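Cellulase IBT99 (Metagenomes, PDB 6WBT) probably hydrolyses 6-phospho-alpha-glucosides with the help of NAD and a manganese ion, as a member of glycoside hydrolase family 4. Local coordinates at residues V95-I100 / E433-Y438; D195-N200 / W204-R209. All blocks are in the same frame, centred on the assembly; numbering follows the deposited sequence.

Contact 1 of 2, residues V95-I100 / E433-Y438; sequences VKDEQI and EANKGY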
loop_
_atom_site.group_PDB
_atom_site.type_symbol
_atom_site.label_atom_id
_atom_site.label_comp_id
_atom_site.label_asym_id
_atom_site.label_seq_id
_atom_site.Cartn_x
_atom_site.Cartn_y
_atom_site.Cartn_z
ATOM N N VAL A 95 -28.188 -22.037 21.930
ATOM C CA VAL A 95 -29.354 -21.370 22.499
ATOM C C VAL A 95 -28.952 -20.505 23.685
ATOM O O VAL A 95 -29.624 -19.515 23.994
ATOM C CB VAL A 95 -30.433 -22.400 22.888
ATOM C CG1 VAL A 95 -30.710 -23.337 21.729
ATOM C CG2 VAL A 95 -30.019 -23.183 24.125
ATOM N N LYS A 96 -27.855 -20.850 24.364
ATOM C CA LYS A 96 -27.394 -20.025 25.473
ATOM C C LYS A 96 -26.730 -18.748 24.975
ATOM O O LYS A 96 -26.820 -17.706 25.635
ATOM C CB LYS A 96 -26.436 -20.819 26.361
ATOM C CG LYS A 96 -26.152 -20.157 27.699
ATOM C CD LYS A 96 -27.444 -19.869 28.446
ATOM C CE LYS A 96 -27.187 -19.105 29.734
ATOM N NZ LYS A 96 -28.457 -18.747 30.424
ATOM N N ASP A 97 -26.066 -18.804 23.818
ATOM C CA ASP A 97 -25.512 -17.591 23.229
ATOM C C ASP A 97 -26.618 -16.657 22.756
ATOM O O ASP A 97 -26.540 -15.440 22.957
ATOM C CB ASP A 97 -24.582 -17.945 22.068
ATOM C CG ASP A 97 -23.401 -18.789 22.503
ATOM O OD1 ASP A 97 -23.242 -19.010 23.721
ATOM O OD2 ASP A 97 -22.634 -19.233 21.624
ATOM N N GLU A 98 -27.658 -17.211 22.129
ATOM C CA GLU A 98 -28.750 -16.381 21.631
ATOM C C GLU A 98 -29.558 -15.782 22.776
ATOM O O GLU A 98 -30.034 -14.645 22.677
ATOM C CB GLU A 98 -29.650 -17.202 20.708
ATOM C CG GLU A 98 -28.981 -17.630 19.412
ATOM C CD GLU A 98 -29.781 -18.675 18.661
ATOM O OE1 GLU A 98 -30.370 -19.559 19.318
ATOM O OE2 GLU A 98 -29.826 -18.612 17.415
ATOM N N GLN A 99 -29.719 -16.526 23.873
ATOM C CA GLN A 99 -30.508 -16.022 24.993
ATOM C C GLN A 99 -29.768 -14.926 25.751
ATOM O O GLN A 99 -30.387 -13.965 26.222
ATOM C CB GLN A 99 -30.881 -17.166 25.936
ATOM C CG GLN A 99 -32.058 -18.002 25.462
ATOM C CD GLN A 99 -32.468 -19.053 26.475
ATOM O OE1 GLN A 99 -33.655 -19.320 26.662
ATOM N NE2 GLN A 99 -31.486 -19.657 27.133
ATOM N N ILE A 100 -28.447 -15.053 25.885
ATOM C CA ILE A 100 -27.674 -14.036 26.590
ATOM C C ILE A 100 -27.696 -12.719 25.821
ATOM O O ILE A 100 -27.773 -11.638 26.415
ATOM C CB ILE A 100 -26.237 -14.534 26.835
ATOM C CG1 ILE A 100 -26.226 -15.600 27.934
ATOM C CG2 ILE A 100 -25.312 -13.382 27.202
ATOM C CD1 ILE A 100 -24.846 -16.115 28.270
ATOM N N GLU A 433 -18.559 -16.531 31.711
ATOM C CA GLU A 433 -19.108 -17.533 32.617
ATOM C C GLU A 433 -19.812 -18.656 31.865
ATOM O O GLU A 433 -19.641 -19.833 32.204
ATOM C CB GLU A 433 -20.070 -16.871 33.608
ATOM C CG GLU A 433 -19.392 -16.289 34.838
ATOM C CD GLU A 433 -18.892 -17.362 35.784
ATOM O OE1 GLU A 433 -19.419 -18.493 35.732
ATOM O OE2 GLU A 433 -17.970 -17.078 36.577
ATOM N N ALA A 434 -20.607 -18.317 30.847
ATOM C CA ALA A 434 -21.356 -19.334 30.118
ATOM C C ALA A 434 -20.454 -20.260 29.313
ATOM O O ALA A 434 -20.884 -21.360 28.951
ATOM C CB ALA A 434 -22.377 -18.674 29.192
ATOM N N ASN A 435 -19.219 -19.846 29.028
ATOM C CA ASN A 435 -18.290 -20.634 28.229
ATOM C C ASN A 435 -17.095 -21.122 29.039
ATOM O O ASN A 435 -16.040 -21.412 28.466
ATOM C CB ASN A 435 -17.815 -19.827 27.021
ATOM C CG ASN A 435 -18.928 -19.555 26.028
ATOM O OD1 ASN A 435 -19.016 -20.203 24.986
ATOM N ND2 ASN A 435 -19.787 -18.596 26.350
ATOM N N LYS A 436 -17.233 -21.213 30.360
ATOM C CA LYS A 436 -16.166 -21.747 31.200
ATOM C C LYS A 436 -15.988 -23.230 30.898
ATOM O O LYS A 436 -16.872 -24.044 31.185
ATOM C CB LYS A 436 -16.481 -21.512 32.674
ATOM C CG LYS A 436 -15.981 -20.172 33.191
ATOM C CD LYS A 436 -16.662 -19.767 34.487
ATOM C CE LYS A 436 -16.359 -20.734 35.616
ATOM N NZ LYS A 436 -16.951 -20.263 36.899
ATOM N N GLY A 437 -14.844 -23.579 30.314
ATOM C CA GLY A 437 -14.577 -24.911 29.822
ATOM C C GLY A 437 -14.425 -24.987 28.318
ATOM O O GLY A 437 -13.793 -25.927 27.818
ATOM N N TYR A 438 -14.985 -24.025 27.588
ATOM C CA TYR A 438 -14.862 -23.945 26.136
ATOM C C TYR A 438 -13.943 -22.825 25.672
ATOM O O TYR A 438 -13.174 -23.018 24.730
ATOM C CB TYR A 438 -16.242 -23.750 25.496
ATOM C CG TYR A 438 -17.158 -24.948 25.600
ATOM C CD1 TYR A 438 -16.914 -26.097 24.860
ATOM C CD2 TYR A 438 -18.277 -24.924 26.421
ATOM C CE1 TYR A 438 -17.751 -27.194 24.943
ATOM C CE2 TYR A 438 -19.122 -26.016 26.512
ATOM C CZ TYR A 438 -18.853 -27.148 25.771
ATOM O OH TYR A 438 -19.688 -28.238 25.856
#

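Contact 2 of 2, residues D195-N200 / W204-R209; sequences DYFGLN and WFTHVR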
loop_
_atom_site.group_PDB
_atom_site.type_symbol
_atom_site.label_atom_id
_atom_site.label_comp_id
_atom_site.label_asym_id
_atom_site.label_seq_id
_atom_site.Cartn_x
_atom_site.Cartn_y
_atom_site.Cartn_z
ATOM N N ASP A 195 -20.329 -12.507 -9.494
ATOM C CA ASP A 195 -19.159 -11.854 -8.930
ATOM C C ASP A 195 -19.495 -11.367 -7.526
ATOM O O ASP A 195 -20.549 -10.765 -7.303
ATOM C CB ASP A 195 -18.716 -10.679 -9.805
ATOM C CG ASP A 195 -18.453 -11.088 -11.241
ATOM O OD1 ASP A 195 -17.828 -12.148 -11.451
ATOM O OD2 ASP A 195 -18.876 -10.355 -12.158
ATOM N N TYR A 196 -18.591 -11.621 -6.582
ATOM C CA TYR A 196 -18.909 -11.476 -5.168
ATOM C C TYR A 196 -17.657 -11.070 -4.403
ATOM O O TYR A 196 -16.544 -11.462 -4.758
ATOM C CB TYR A 196 -19.490 -12.790 -4.627
ATOM C CG TYR A 196 -19.874 -12.796 -3.165
ATOM C CD1 TYR A 196 -18.946 -13.128 -2.188
ATOM C CD2 TYR A 196 -21.171 -12.505 -2.767
ATOM C CE1 TYR A 196 -19.293 -13.148 -0.853
ATOM C CE2 TYR A 196 -21.529 -12.524 -1.433
ATOM C CZ TYR A 196 -20.585 -12.847 -0.480
ATOM O OH TYR A 196 -20.932 -12.869 0.851
ATOM N N PHE A 197 -17.848 -10.271 -3.354
ATOM C CA PHE A 197 -16.746 -9.894 -2.480
ATOM C C PHE A 197 -17.297 -9.578 -1.099
ATOM O O PHE A 197 -18.496 -9.347 -0.926
ATOM C CB PHE A 197 -15.957 -8.697 -3.031
ATOM C CG PHE A 197 -16.631 -7.367 -2.816
ATOM C CD1 PHE A 197 -16.349 -6.602 -1.693
ATOM C CD2 PHE A 197 -17.535 -6.877 -3.742
ATOM C CE1 PHE A 197 -16.967 -5.382 -1.493
ATOM C CE2 PHE A 197 -18.152 -5.655 -3.549
ATOM C CZ PHE A 197 -17.868 -4.907 -2.425
ATOM N N GLY A 198 -16.397 -9.556 -0.115
ATOM C CA GLY A 198 -16.728 -9.255 1.258
ATOM C C GLY A 198 -16.203 -10.331 2.180
ATOM O O GLY A 198 -15.334 -11.126 1.809
ATOM N N LEU A 199 -16.730 -10.347 3.399
ATOM C CA LEU A 199 -16.399 -11.365 4.384
ATOM C C LEU A 199 -17.504 -12.416 4.434
ATOM O O LEU A 199 -18.549 -12.286 3.792
ATOM C CB LEU A 199 -16.192 -10.734 5.764
ATOM C CG LEU A 199 -15.143 -9.623 5.859
ATOM C CD1 LEU A 199 -15.024 -9.121 7.290
ATOM C CD2 LEU A 199 -13.795 -10.102 5.343
ATOM N N ASN A 200 -17.259 -13.470 5.208
ATOM C CA ASN A 200 -18.260 -14.518 5.364
ATOM C C ASN A 200 -19.492 -13.960 6.065
ATOM O O ASN A 200 -19.391 -13.355 7.137
ATOM C CB ASN A 200 -17.682 -15.696 6.149
ATOM C CG ASN A 200 -18.689 -16.814 6.350
ATOM O OD1 ASN A 200 -19.071 -17.129 7.477
ATOM N ND2 ASN A 200 -19.129 -17.415 5.253
ATOM N N TRP A 204 -21.319 -8.989 -0.863
ATOM C CA TRP A 204 -22.208 -8.362 -1.829
ATOM C C TRP A 204 -22.041 -9.035 -3.184
ATOM O O TRP A 204 -20.941 -9.451 -3.556
ATOM C CB TRP A 204 -21.932 -6.858 -1.961
ATOM C CG TRP A 204 -21.981 -6.113 -0.663
ATOM C CD1 TRP A 204 -20.973 -5.991 0.249
ATOM C CD2 TRP A 204 -23.093 -5.380 -0.133
ATOM N NE1 TRP A 204 -21.388 -5.231 1.314
ATOM C CE2 TRP A 204 -22.686 -4.845 1.105
ATOM C CE3 TRP A 204 -24.393 -5.126 -0.583
ATOM C CZ2 TRP A 204 -23.530 -4.068 1.897
ATOM C CZ3 TRP A 204 -25.230 -4.354 0.206
ATOM C CH2 TRP A 204 -24.796 -3.836 1.433
ATOM N N PHE A 205 -23.146 -9.127 -3.923
ATOM C CA PHE A 205 -23.152 -9.672 -5.277
ATOM C C PHE A 205 -23.100 -8.508 -6.262
ATOM O O PHE A 205 -24.103 -7.818 -6.470
ATOM C CB PHE A 205 -24.392 -10.533 -5.514
ATOM C CG PHE A 205 -24.437 -11.780 -4.678
ATOM C CD1 PHE A 205 -24.023 -12.996 -5.199
ATOM C CD2 PHE A 205 -24.901 -11.740 -3.373
ATOM C CE1 PHE A 205 -24.069 -14.146 -4.433
ATOM C CE2 PHE A 205 -24.948 -12.886 -2.602
ATOM C CZ PHE A 205 -24.532 -14.091 -3.134
ATOM N N THR A 206 -21.933 -8.296 -6.874
ATOM C CA THR A 206 -21.771 -7.160 -7.777
ATOM C C THR A 206 -22.421 -7.415 -9.134
ATOM O O THR A 206 -23.082 -6.528 -9.683
ATOM C CB THR A 206 -20.288 -6.828 -7.952
ATOM O OG1 THR A 206 -19.602 -7.962 -8.495
ATOM C CG2 THR A 206 -19.666 -6.461 -6.616
ATOM N N HIS A 207 -22.241 -8.613 -9.689
ATOM C CA HIS A 207 -22.845 -8.982 -10.961
ATOM C C HIS A 207 -23.305 -10.429 -10.895
ATOM O O HIS A 207 -22.632 -11.273 -10.298
ATOM C CB HIS A 207 -21.867 -8.804 -12.131
ATOM C CG HIS A 207 -21.478 -7.381 -12.387
ATOM N ND1 HIS A 207 -20.251 -6.868 -12.024
ATOM C CD2 HIS A 207 -22.154 -6.364 -12.972
ATOM C CE1 HIS A 207 -20.188 -5.596 -12.375
ATOM N NE2 HIS A 207 -21.329 -5.265 -12.952
ATOM N N VAL A 208 -24.458 -10.709 -11.502
ATOM C CA VAL A 208 -25.000 -12.060 -11.600
ATOM C C VAL A 208 -25.426 -12.294 -13.042
ATOM O O VAL A 208 -26.031 -11.417 -13.668
ATOM C CB VAL A 208 -26.190 -12.281 -10.641
ATOM C CG1 VAL A 208 -26.670 -13.724 -10.713
ATOM C CG2 VAL A 208 -25.809 -11.914 -9.215
ATOM N N ARG A 209 -25.112 -13.475 -13.570
ATOM C CA ARG A 209 -25.399 -13.788 -14.961
ATOM C C ARG A 209 -25.885 -15.223 -15.087
ATOM O O ARG A 209 -25.333 -16.134 -14.466
ATOM C CB ARG A 209 -24.159 -13.564 -15.843
ATOM C CG ARG A 209 -22.883 -14.165 -15.280
ATOM C CD ARG A 209 -21.649 -13.647 -16.000
ATOM N NE ARG A 209 -20.424 -14.026 -15.303
ATOM C CZ ARG A 209 -19.862 -13.306 -14.336
ATOM N NH1 ARG A 209 -18.748 -13.727 -13.755
ATOM N NH2 ARG A 209 -20.415 -12.165 -13.951
#

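Contact 1 of 2, residues V95-I100 / E433-Y438
Ala434, the last residue of helix 421-434, meets Ile100 through its methyl group: Ala434 CB lies 3.7 Å from Ile100 CD1, the nearest approach between the two segments. Ile100 sends its long branch outward from helix 90-103 with CD1 anti to CA (chi2 -178°), which places the end methyl against the alanine. The other branch does not reach this segment, although the Ile100 side chain also touches Leu427, Asp430 and Met431 one and two turns back along the same helix. Beside it the aliphatic part of Lys96 runs past, its CG 4.3 Å from Ala434 CB. The contact thus joins a helix of the N-terminal, Rossmann-type NAD-binding domain to the end of the C-terminal helix, across 113 Å² of buried surface. Asn435 is the first residue to leave helical backbone angles. Its ND2 stands 4.4 Å from Asp97 OD1, too far for a direct bond, and turns instead to the carbonyl of Met431. The coupling is indirect: Arg122 of helix 114-136 gives NH1 to Asn435 OD1 and NH2 to Asp97 OD2 in a salt bridge. Lys436 folds back on its own segment, NZ reaching Glu433 OE1 on the syn side at 3.3 Å. Tyr438 N then returns to Asn435 O at 3.0 Å, and the tyrosine side chain touches Arg122 and Val88.

Contact 2 of 2, residues D195-N200 / W204-R209
Asp195 and Arg209 pair across a beta hairpin of strands 192-197 and 202-210, whose short axes run antiparallel at 167°. From Asp195 CB, which lies beside Thr206 OG1, the side chain leads to a carboxylate gripped end-on by two guanidinium nitrogens. OD1 receives Arg209 NH1 at 2.9 Å on its syn side, and also a salt bridge from Arg339. OD2 takes Arg209 NH2 at 3.0 Å from above the carboxylate plane, the two groups turned 45° apart, and also lies 3.4 Å from His207 CB. Replacing Asp195 by an alanine is likely to leave Arg209 and Arg339 short of a shared counter-charge, and the guanidinium of Arg209 freer to turn, though Glu193 would still hold its NH1. Tyr196 pairs with Phe205, yet Asp195 O takes Thr206 N at 2.9 Å, and Thr206 has helical backbone angles, consistent with a classic beta bulge. Thr206 CG2 meets the edge of the Phe197 ring. Phe197 and Trp204 exchange both backbone bonds. Tyr196 OH bonds Asn264; with CG anti to the backbone N (chi1 -180°) the ring swings over the neighbouring strand, its edge toward the Phe205 face, and Tyr196 CD2 stands 3.5 Å above the centre of the Phe205 ring.

Overall arrangement
Contact 1 and contact 2 sit on opposite sides of the chain's centre, their centres 33 Å apart and their nearest atoms about 15 Å apart, without touching. In sequence contact 2 is nested within the loop that contact 1 closes. The ligands connect them only loosely: the side chain of Asp97 in contact 1 is about 11 Å from NAD and about 12 Å from the glucose 6-phosphate, whereas that of Tyr196 in contact 2 is about 9 Å from the manganese ion and about 10 Å from the sugar. Segment 195-200 leads directly into the metal site, since His201 follows Asn200 and Asn200 touches Cys171, the other protein residue at the manganese.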